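Local atomic coordinates of serine protease inhibitor (Thermoanaerobacter tengcongensis, PDB entry 2PEF), a protein that probably inhibits serine proteases as a thermophilic member of the serpin family, caught here in the latent state. Residues Lys28-Ile33 with Phe266-Thr271; Leu89-Ser94 with Asn162-Asp167; Val310-Phe315 with Ala325-Ser330; Ile352-Asp357 with Ile364-Val369. All blocks are in the same frame, centred on the assembly; numbering follows the deposited sequence. Where two conformers were deposited one is given.

Interaction 1 (Lys28-Ile33 with Phe266-Thr271); sequences KENSLI and FKYEYT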
# COMPACT_ATOMS: atom_id res chain seq x y z
N LYS A 28 9.27 -14.25 8.48
CA LYS A 28 9.66 -13.92 9.85
C LYS A 28 9.47 -12.44 10.17
O LYS A 28 9.18 -12.09 11.32
CB LYS A 28 11.11 -14.33 10.10
N GLU A 29 9.64 -11.59 9.17
CA GLU A 29 9.51 -10.15 9.34
C GLU A 29 8.05 -9.73 9.20
O GLU A 29 7.30 -10.31 8.42
CB GLU A 29 10.34 -9.39 8.30
CG GLU A 29 11.84 -9.72 8.31
CD GLU A 29 12.49 -9.49 9.67
OE1 GLU A 29 12.19 -8.45 10.31
OE2 GLU A 29 13.30 -10.34 10.08
N ASN A 30 7.66 -8.71 9.97
CA ASN A 30 6.35 -8.08 9.78
C ASN A 30 6.23 -7.51 8.37
O ASN A 30 7.15 -6.85 7.88
CB ASN A 30 6.14 -6.94 10.77
CG ASN A 30 6.15 -7.40 12.22
OD1 ASN A 30 6.25 -8.59 12.52
ND2 ASN A 30 6.02 -6.44 13.12
N SER A 31 5.10 -7.78 7.73
CA SER A 31 4.85 -7.26 6.40
C SER A 31 3.86 -6.10 6.44
O SER A 31 3.02 -6.01 7.35
CB SER A 31 4.31 -8.38 5.50
OG SER A 31 5.22 -9.47 5.48
N LEU A 32 3.96 -5.20 5.47
CA LEU A 32 3.01 -4.10 5.33
C LEU A 32 3.03 -3.60 3.90
O LEU A 32 4.08 -3.23 3.38
CB LEU A 32 3.36 -2.94 6.26
CG LEU A 32 2.47 -1.70 6.17
CD1 LEU A 32 1.05 -1.96 6.70
CD2 LEU A 32 3.10 -0.54 6.91
N ILE A 33 1.86 -3.60 3.27
CA ILE A 33 1.75 -3.01 1.94
C ILE A 33 0.57 -2.05 1.88
O ILE A 33 -0.38 -2.17 2.65
CB ILE A 33 1.66 -4.07 0.80
CG1 ILE A 33 0.34 -4.84 0.85
CG2 ILE A 33 2.88 -5.01 0.82
CD1 ILE A 33 -0.07 -5.40 -0.50
N PHE A 266 2.76 -0.82 18.15
CA PHE A 266 3.78 -1.36 17.25
C PHE A 266 4.23 -0.37 16.19
O PHE A 266 3.48 0.52 15.80
CB PHE A 266 3.35 -2.71 16.64
CG PHE A 266 2.18 -2.63 15.68
CD1 PHE A 266 2.40 -2.42 14.33
CD2 PHE A 266 0.88 -2.79 16.14
CE1 PHE A 266 1.33 -2.35 13.43
CE2 PHE A 266 -0.20 -2.73 15.25
CZ PHE A 266 0.03 -2.51 13.89
N LYS A 267 5.47 -0.55 15.74
CA LYS A 267 6.09 0.32 14.77
C LYS A 267 7.12 -0.49 13.99
O LYS A 267 7.96 -1.17 14.59
CB LYS A 267 6.77 1.50 15.47
CG LYS A 267 7.37 2.54 14.54
CD LYS A 267 8.11 3.61 15.31
NZ LYS A 267 6.08 7.10 15.30
N TYR A 268 7.03 -0.41 12.67
CA TYR A 268 8.01 -1.06 11.80
C TYR A 268 7.95 -0.52 10.37
O TYR A 268 7.02 0.20 9.98
CB TYR A 268 7.84 -2.59 11.81
CG TYR A 268 6.55 -3.09 11.20
CD1 TYR A 268 6.46 -3.37 9.84
CD2 TYR A 268 5.42 -3.29 12.00
CE1 TYR A 268 5.26 -3.84 9.28
CE2 TYR A 268 4.23 -3.76 11.46
CZ TYR A 268 4.16 -4.03 10.10
OH TYR A 268 2.98 -4.48 9.58
N GLU A 269 8.99 -0.87 9.62
CA GLU A 269 9.13 -0.54 8.21
C GLU A 269 9.19 -1.82 7.40
O GLU A 269 9.54 -2.88 7.93
CB GLU A 269 10.40 0.28 7.99
CG GLU A 269 10.46 1.58 8.77
CD GLU A 269 11.83 2.25 8.70
OE1 GLU A 269 12.85 1.54 8.62
OE2 GLU A 269 11.87 3.50 8.73
N TYR A 270 8.85 -1.73 6.11
CA TYR A 270 8.89 -2.88 5.20
C TYR A 270 9.24 -2.44 3.80
O TYR A 270 8.77 -1.41 3.31
CB TYR A 270 7.54 -3.60 5.20
CG TYR A 270 7.52 -4.97 4.54
CD1 TYR A 270 8.31 -6.02 5.02
CD2 TYR A 270 6.67 -5.23 3.46
CE1 TYR A 270 8.27 -7.28 4.43
CE2 TYR A 270 6.63 -6.49 2.86
CZ TYR A 270 7.43 -7.50 3.35
OH TYR A 270 7.39 -8.75 2.77
N THR A 271 10.09 -3.23 3.15
CA THR A 271 10.48 -2.98 1.77
C THR A 271 10.36 -4.27 0.97
O THR A 271 10.86 -5.31 1.38
CB THR A 271 11.90 -2.38 1.69
OG1 THR A 271 11.93 -1.16 2.44
CG2 THR A 271 12.30 -2.09 0.25
O HOH W 1 9.48 -5.55 8.41
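Asn30 lies over one face of the Tyr268 ring. Asn30 CB sits above the centre of the Tyr268 ring, 3.5 Å from its centroid, and forms a CH-pi contact. Over the same ring, Asn30 ND2 is 3.4 Å from Tyr268 CD2. The amide stands steeply to the ring, with the planes 78° apart. OD1 takes the backbone N-H groups of Leu370 and Ser371, which helps to fix the amide. Tyr268 holds its CG between its own backbone N and carbonyl carbon (chi1 67°). From there the ring reaches up to segment 28-33, and Tyr268 OH donates to Ser31 O at 2.7 Å. The hydroxyl approaches from above the carbonyl plane.

Tyr270 turns a face to the same segment. Ser31 CA is centred over the Tyr270 ring, 3.7 Å from its centroid. Leu32 O lies at the edge of the ring, 3.3 Å from Tyr270 CD2. Tyr270 OH bonds to Ser24 O, and Ser31 OG pairs with Asp26 N. A water bridges the backbone, 2.7 Å from both Asn30 O and Glu269 O. Strand 32-33 belongs to sheet B and pairs with strand 362-372. Tyr268 and Tyr270 of sheet A together hold Asn30, Ser31 and Leu32, so the contact joins the two sheets of the serpin fold.

Interaction 2 (Leu89-Ser94 with Asn162-Asp167); sequences LTIANS and NAVAFD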
# COMPACT_ATOMS: atom_id res chain seq x y z
N LEU A 89 -5.51 11.67 5.19
CA LEU A 89 -4.98 10.80 4.16
C LEU A 89 -4.66 11.64 2.93
O LEU A 89 -5.56 12.24 2.32
CB LEU A 89 -5.95 9.66 3.82
CG LEU A 89 -5.49 8.59 2.82
CD1 LEU A 89 -4.25 7.84 3.30
CD2 LEU A 89 -6.59 7.60 2.53
N THR A 90 -3.38 11.73 2.59
CA THR A 90 -2.95 12.48 1.42
C THR A 90 -2.21 11.58 0.44
O THR A 90 -1.51 10.65 0.85
CB THR A 90 -2.08 13.71 1.77
OG1 THR A 90 -0.97 13.30 2.58
CG2 THR A 90 -2.89 14.78 2.51
N ILE A 91 -2.40 11.85 -0.85
CA ILE A 91 -1.80 11.06 -1.92
C ILE A 91 -1.00 11.97 -2.84
O ILE A 91 -1.44 13.08 -3.16
CB ILE A 91 -2.88 10.30 -2.73
CG1 ILE A 91 -3.65 9.32 -1.82
CG2 ILE A 91 -2.26 9.56 -3.92
CD1 ILE A 91 -4.97 8.84 -2.39
N ALA A 92 0.18 11.51 -3.27
CA ALA A 92 1.03 12.30 -4.14
C ALA A 92 1.62 11.43 -5.23
O ALA A 92 2.08 10.31 -4.98
CB ALA A 92 2.14 12.98 -3.35
N ASN A 93 1.60 11.95 -6.45
CA ASN A 93 2.15 11.25 -7.59
C ASN A 93 3.16 12.13 -8.29
O ASN A 93 3.00 13.35 -8.34
CB ASN A 93 1.03 10.87 -8.56
CG ASN A 93 0.06 9.88 -7.94
OD1 ASN A 93 0.45 8.78 -7.55
ND2 ASN A 93 -1.20 10.28 -7.84
N SER A 94 4.22 11.52 -8.81
CA SER A 94 5.21 12.24 -9.59
C SER A 94 5.83 11.39 -10.69
O SER A 94 5.87 10.16 -10.61
CB SER A 94 6.30 12.85 -8.70
OG SER A 94 7.00 11.85 -7.99
N ASN A 162 4.57 6.98 -6.54
CA ASN A 162 3.43 7.37 -5.72
C ASN A 162 3.80 7.37 -4.24
O ASN A 162 4.59 6.55 -3.79
CB ASN A 162 2.26 6.42 -5.95
CG ASN A 162 1.18 6.57 -4.89
OD1 ASN A 162 1.25 5.94 -3.84
ND2 ASN A 162 0.20 7.43 -5.15
N ALA A 163 3.21 8.30 -3.49
CA ALA A 163 3.28 8.31 -2.03
C ALA A 163 1.90 8.45 -1.41
O ALA A 163 1.05 9.19 -1.90
CB ALA A 163 4.20 9.42 -1.54
N VAL A 164 1.68 7.70 -0.33
CA VAL A 164 0.46 7.78 0.47
C VAL A 164 0.85 8.06 1.92
O VAL A 164 1.76 7.41 2.45
CB VAL A 164 -0.37 6.47 0.38
CG1 VAL A 164 -1.53 6.47 1.39
CG2 VAL A 164 -0.90 6.26 -1.02
N ALA A 165 0.19 9.04 2.55
CA ALA A 165 0.44 9.35 3.95
C ALA A 165 -0.87 9.33 4.75
O ALA A 165 -1.81 10.04 4.41
CB ALA A 165 1.11 10.71 4.08
N PHE A 166 -0.90 8.50 5.79
CA PHE A 166 -2.09 8.34 6.64
C PHE A 166 -1.75 8.75 8.07
O PHE A 166 -0.72 8.33 8.61
CB PHE A 166 -2.56 6.88 6.59
CG PHE A 166 -3.76 6.58 7.46
CD1 PHE A 166 -5.06 6.82 6.99
CD2 PHE A 166 -3.60 6.03 8.73
CE1 PHE A 166 -6.16 6.53 7.78
CE2 PHE A 166 -4.70 5.73 9.52
CZ PHE A 166 -5.98 5.99 9.05
N ASP A 167 -2.60 9.57 8.68
CA ASP A 167 -2.37 10.06 10.03
C ASP A 167 -3.71 10.33 10.68
O ASP A 167 -4.38 11.33 10.37
CB ASP A 167 -1.51 11.33 10.00
CG ASP A 167 -1.10 11.82 11.39
OD1 ASP A 167 -1.68 11.38 12.41
OD2 ASP A 167 -0.19 12.67 11.46
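Asn93 and Asn162 meet through their side-chain amides. Asn162 ND2 donates to Asn93 OD1 at 2.8 Å, with a nearly straight N-H...O angle of 171°. The acceptor lies in the amide plane of Asn162, but the donor sits above the carbonyl plane of Asn93. The two amides are turned 40° apart. In Asn162, CG is anti to the backbone N (chi1 166°), which swings ND2 across to the other strand. The remaining amide atoms have partners too: Asn162 OD1 bonds to Ser37 OG, and Asn93 ND2 to Tyr116 O.

Next along this face, Ile91 brings CG2 to 3.5 Å from Asn162 ND2. Ile91 also runs side by side with Val164, pointing the same way. Leu89 slants across instead. Leu89 CD1 touches Val164 CG1 at 3.6 Å and lies in the plane of the Phe166 ring, at the edge. Leu89 CD1 is also 3.8 Å from Phe166 CB.

The opposite face carries small groups. Thr90 OG1 is 3.6 Å from Ala165 CB, and Ala92 pairs with Ala163. These are the hydrogen-bonded pairs of the antiparallel ladder, with Ala163 N to Ala92 O at 2.7 Å.

Strand 158-169 is flanked by strand 322-331 on its other side, and strand 87-98 by strand 119-123. Helix 35-46 packs against the face of Ile91 and the two asparagines, where helix 67-80 also reaches Ile91 and Asn93. Helix 127-140 covers the alanine face, with Trp136 on Ala92.

Interaction 3 (Val310-Phe315 with Ala325-Ser330); sequences VLHKTF and AGAVTS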
# COMPACT_ATOMS: atom_id res chain seq x y z
N VAL A 310 9.84 -2.75 -9.64
CA VAL A 310 8.77 -2.07 -8.92
C VAL A 310 9.07 -2.26 -7.44
O VAL A 310 9.08 -3.38 -6.93
CB VAL A 310 7.37 -2.64 -9.29
CG1 VAL A 310 6.28 -1.96 -8.46
CG2 VAL A 310 7.10 -2.45 -10.78
N LEU A 311 9.36 -1.15 -6.76
CA LEU A 311 9.75 -1.17 -5.36
C LEU A 311 8.68 -0.54 -4.49
O LEU A 311 8.10 0.48 -4.84
CB LEU A 311 11.09 -0.46 -5.17
CG LEU A 311 11.82 -0.55 -3.82
CD1 LEU A 311 12.34 -1.96 -3.55
CD2 LEU A 311 12.96 0.46 -3.76
N HIS A 312 8.43 -1.16 -3.34
CA HIS A 312 7.42 -0.73 -2.39
C HIS A 312 8.07 -0.57 -1.02
O HIS A 312 8.73 -1.48 -0.54
CB HIS A 312 6.30 -1.77 -2.32
CG HIS A 312 5.00 -1.24 -1.81
ND1 HIS A 312 4.41 -1.69 -0.65
CD2 HIS A 312 4.17 -0.30 -2.31
CE1 HIS A 312 3.27 -1.05 -0.46
NE2 HIS A 312 3.10 -0.20 -1.46
N LYS A 313 7.89 0.60 -0.40
CA LYS A 313 8.39 0.88 0.95
C LYS A 313 7.24 1.37 1.80
O LYS A 313 6.48 2.24 1.38
CB LYS A 313 9.49 1.95 0.93
CG LYS A 313 10.83 1.51 0.40
CD LYS A 313 11.94 2.52 0.74
CE LYS A 313 12.20 2.61 2.24
NZ LYS A 313 13.47 3.33 2.55
N THR A 314 7.11 0.81 3.00
CA THR A 314 6.03 1.20 3.89
C THR A 314 6.52 1.41 5.31
O THR A 314 7.59 0.94 5.69
CB THR A 314 4.91 0.15 3.92
OG1 THR A 314 5.48 -1.12 4.28
CG2 THR A 314 4.23 0.04 2.56
N PHE A 315 5.71 2.13 6.09
CA PHE A 315 5.98 2.41 7.48
C PHE A 315 4.64 2.50 8.21
O PHE A 315 3.66 2.99 7.65
CB PHE A 315 6.73 3.74 7.62
CG PHE A 315 6.76 4.28 9.02
CD1 PHE A 315 7.80 3.93 9.89
CD2 PHE A 315 5.76 5.13 9.48
CE1 PHE A 315 7.82 4.43 11.20
CE2 PHE A 315 5.78 5.63 10.78
CZ PHE A 315 6.81 5.28 11.64
N ALA A 325 0.65 5.88 9.03
CA ALA A 325 1.14 4.90 8.08
C ALA A 325 1.54 5.60 6.79
O ALA A 325 0.92 6.60 6.39
CB ALA A 325 0.08 3.85 7.81
N GLY A 326 2.59 5.10 6.16
CA GLY A 326 3.12 5.70 4.95
C GLY A 326 3.54 4.65 3.94
O GLY A 326 3.93 3.54 4.31
N ALA A 327 3.45 5.01 2.66
CA ALA A 327 3.86 4.11 1.60
C ALA A 327 4.42 4.87 0.41
O ALA A 327 4.00 5.99 0.11
CB ALA A 327 2.70 3.24 1.15
N VAL A 328 5.40 4.26 -0.23
CA VAL A 328 5.89 4.74 -1.51
C VAL A 328 5.95 3.55 -2.44
O VAL A 328 6.34 2.45 -2.04
CB VAL A 328 7.29 5.38 -1.39
CG1 VAL A 328 7.85 5.73 -2.77
CG2 VAL A 328 7.25 6.63 -0.51
N THR A 329 5.52 3.76 -3.68
CA THR A 329 5.73 2.80 -4.75
C THR A 329 6.48 3.49 -5.89
O THR A 329 6.05 4.53 -6.38
CB THR A 329 4.41 2.20 -5.27
OG1 THR A 329 3.60 1.79 -4.17
CG2 THR A 329 4.68 1.00 -6.18
N SER A 330 7.60 2.91 -6.29
CA SER A 330 8.37 3.46 -7.40
C SER A 330 8.45 2.47 -8.56
O SER A 330 8.44 1.25 -8.36
CB SER A 330 9.77 3.88 -6.94
OG SER A 330 10.48 2.79 -6.41
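Thr314 lays its CG2 methyl against Ala327 CB, 3.8 Å away, in a non-hydrogen-bonded pair. Its OG1 takes the place between backbone N and carbonyl carbon (chi1 56°). That leaves the methyl on the Ala327 side and lets the hydroxyl bond to Leu32 O.

His312 is the next side chain on this face. Its CG is anti to the backbone N, and the ring leans toward segment 325-330. His312 CD2 comes 3.5 Å from Val328 O, and Thr329 CB lies in the ring plane at the edge. Thr329 has two conformers. In one of them OG1 bonds to Ser37 OG and stands close to the CD2 edge, so the detail there is doubtful. His312 NE2 makes a weak hydrogen bond to Ser34 O.

On the other face, Leu311 CB lies 3.5 Å from Ser330 OG. Lys313 sends its tail away from the partner strand, and NZ bonds to Lys147 O. Phe315 sits across from Gly326, which offers no side chain to pack on.

The backbones form a regular antiparallel ladder. Three pairs carry two bonds each: Leu311 with Ser330, Lys313 with Val328, and Phe315 with Gly326. Val328 N to Lys313 O, at 2.8 Å, is one of them.

By family position, segment 325-330 belongs to the hinge of the reactive-centre loop, inserted into sheet A as an extra strand. Six main-chain hydrogen bonds hold it to strand 310-318, and they do not depend on which side chains it carries. Such chemistry is consistent with the stability of latent serpins, whose loop is no longer offered to a protease.

Interaction 4 (Ile352-Asp357 with Ile364-Val369); sequences IFAIID and IFIGTV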
# COMPACT_ATOMS: atom_id res chain seq x y z
N ILE A 352 -3.16 -10.32 11.58
CA ILE A 352 -3.24 -9.60 10.33
C ILE A 352 -4.01 -8.33 10.63
O ILE A 352 -4.92 -8.34 11.47
CB ILE A 352 -3.97 -10.45 9.24
CG1 ILE A 352 -3.10 -11.62 8.78
CG2 ILE A 352 -4.37 -9.61 8.01
CD1 ILE A 352 -3.14 -12.84 9.67
N PHE A 353 -3.65 -7.22 10.00
CA PHE A 353 -4.41 -6.00 10.18
C PHE A 353 -4.57 -5.26 8.86
O PHE A 353 -3.84 -5.50 7.90
CB PHE A 353 -3.76 -5.09 11.23
CG PHE A 353 -2.45 -4.51 10.79
CD1 PHE A 353 -2.41 -3.30 10.09
CD2 PHE A 353 -1.27 -5.17 11.06
CE1 PHE A 353 -1.19 -2.78 9.67
CE2 PHE A 353 -0.05 -4.66 10.64
CZ PHE A 353 -0.01 -3.45 9.94
N ALA A 354 -5.54 -4.35 8.84
CA ALA A 354 -5.75 -3.47 7.71
C ALA A 354 -6.26 -2.13 8.20
O ALA A 354 -6.95 -2.05 9.22
CB ALA A 354 -6.72 -4.08 6.73
N ILE A 355 -5.88 -1.08 7.48
CA ILE A 355 -6.49 0.23 7.63
C ILE A 355 -7.46 0.33 6.45
O ILE A 355 -7.03 0.31 5.30
CB ILE A 355 -5.44 1.36 7.58
CG1 ILE A 355 -4.47 1.21 8.77
CG2 ILE A 355 -6.12 2.72 7.57
CD1 ILE A 355 -3.23 2.07 8.66
N ILE A 356 -8.76 0.43 6.75
CA ILE A 356 -9.78 0.40 5.71
C ILE A 356 -10.52 1.72 5.52
O ILE A 356 -10.75 2.48 6.46
CB ILE A 356 -10.82 -0.76 5.91
CG1 ILE A 356 -11.59 -0.62 7.23
CG2 ILE A 356 -10.15 -2.13 5.78
CD1 ILE A 356 -12.91 -1.39 7.30
N ASP A 357 -10.90 1.96 4.26
CA ASP A 357 -11.79 3.04 3.88
C ASP A 357 -13.21 2.52 4.11
O ASP A 357 -13.67 1.61 3.42
CB ASP A 357 -11.52 3.38 2.40
CG ASP A 357 -12.69 4.06 1.70
OD1 ASP A 357 -13.48 4.77 2.34
OD2 ASP A 357 -12.79 3.88 0.46
N ILE A 364 -6.55 0.35 2.58
CA ILE A 364 -5.52 1.34 2.24
C ILE A 364 -4.14 0.78 2.57
O ILE A 364 -3.21 0.90 1.77
CB ILE A 364 -5.75 2.69 2.98
CG1 ILE A 364 -7.18 3.21 2.76
CG2 ILE A 364 -4.69 3.73 2.58
CD1 ILE A 364 -7.53 3.57 1.32
N PHE A 365 -4.04 0.17 3.75
CA PHE A 365 -2.86 -0.57 4.20
C PHE A 365 -3.30 -1.94 4.69
O PHE A 365 -4.40 -2.09 5.24
CB PHE A 365 -2.16 0.17 5.34
CG PHE A 365 -1.42 1.41 4.90
CD1 PHE A 365 -2.08 2.63 4.77
CD2 PHE A 365 -0.05 1.36 4.64
CE1 PHE A 365 -1.39 3.78 4.38
CE2 PHE A 365 0.65 2.49 4.24
CZ PHE A 365 -0.02 3.71 4.11
N ILE A 366 -2.46 -2.94 4.47
CA ILE A 366 -2.72 -4.29 4.98
C ILE A 366 -1.38 -4.96 5.34
O ILE A 366 -0.40 -4.84 4.60
CB ILE A 366 -3.59 -5.14 4.00
CG1 ILE A 366 -3.97 -6.49 4.63
CG2 ILE A 366 -2.92 -5.30 2.64
CD1 ILE A 366 -5.15 -7.18 3.94
N GLY A 367 -1.34 -5.63 6.48
CA GLY A 367 -0.08 -6.18 6.97
C GLY A 367 -0.18 -7.27 8.01
O GLY A 367 -1.27 -7.73 8.35
N THR A 368 0.98 -7.68 8.49
CA THR A 368 1.07 -8.73 9.50
C THR A 368 1.96 -8.27 10.63
O THR A 368 2.95 -7.57 10.41
CB THR A 368 1.68 -10.03 8.93
OG1 THR A 368 2.94 -9.75 8.31
CG2 THR A 368 0.75 -10.67 7.90
N VAL A 369 1.60 -8.64 11.86
CA VAL A 369 2.47 -8.42 12.99
C VAL A 369 2.86 -9.79 13.54
O VAL A 369 2.06 -10.45 14.20
CB VAL A 369 1.83 -7.55 14.08
CG1 VAL A 369 2.75 -7.46 15.31
CG2 VAL A 369 1.54 -6.15 13.55
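A classic beta bulge interrupts the pairing where Ile364 and Phe365 both face Ile355. Ile355 O receives Ile364 N at 2.8 Å and, weakly, Phe365 N at 3.4 Å. Ile355 N in turn donates to Phe365 O at 2.9 Å. The chain turns a corner at these two residues. Ile364 then sends CD1 toward Asp357 CB.

Beyond the bulge the ladder is regular, with Phe353 and Gly367 as a doubly hydrogen-bonded pair. Phe353 CG sits between its backbone N and carbonyl carbon (chi1 69°), which folds the ring over the facing strand. One face of the Phe353 ring covers Gly367 CA, 4.2 Å from the ring centroid, in a CH-pi contact offset toward the rim. Gly367 has no CB, and the ring can settle directly on its backbone. The side chains of Phe353 and Val369 cross at about a right angle, with Val369 CG2 3.6 Å from Phe353 CE2.

Ile355 and Phe365 lie side by side on this face, with Ile355 CD1 4.0 Å from Phe365 CB. Their ends reach strand 322-331, where both touch Ala325. On the other face Ala354 CB is 4.2 Å from Ile366 CG1, and Ile352 runs alongside Thr368. Helix 7-22 covers Ile352, Ile366 and Thr368, while Phe247 of helix 244-252 packs on Ala354 and Ile366.

Strands 345-357 and 362-372 form a beta hairpin. It is the buried hairpin of sheet B near the C-terminus of the serpin fold, packed between sheet A and these helices.

How the interactions relate
The interactions come in the order 1, 2, 3, 4, except that interaction 2 falls in the chain between the two segments of interaction 1. Interactions 2 and 3 are neighbours in sheet A, with centres 10 Å apart, and strand 158-169 pairs with strand 322-331. Segment 266-271 of interaction 1 extends the same sheet beside strand 310-318. Interaction 4 lies in sheet B, and strand 32-33 joins it there. Interactions 1 and 2 do not touch; their centres are 18 Å apart. Interactions 2 and 3 build sheet A round the inserted strand 322-331, the mark of the latent state. Interaction 1 and the packing of Phe365 of interaction 4 on residues of interactions 2 and 3 tie sheet A to sheet B.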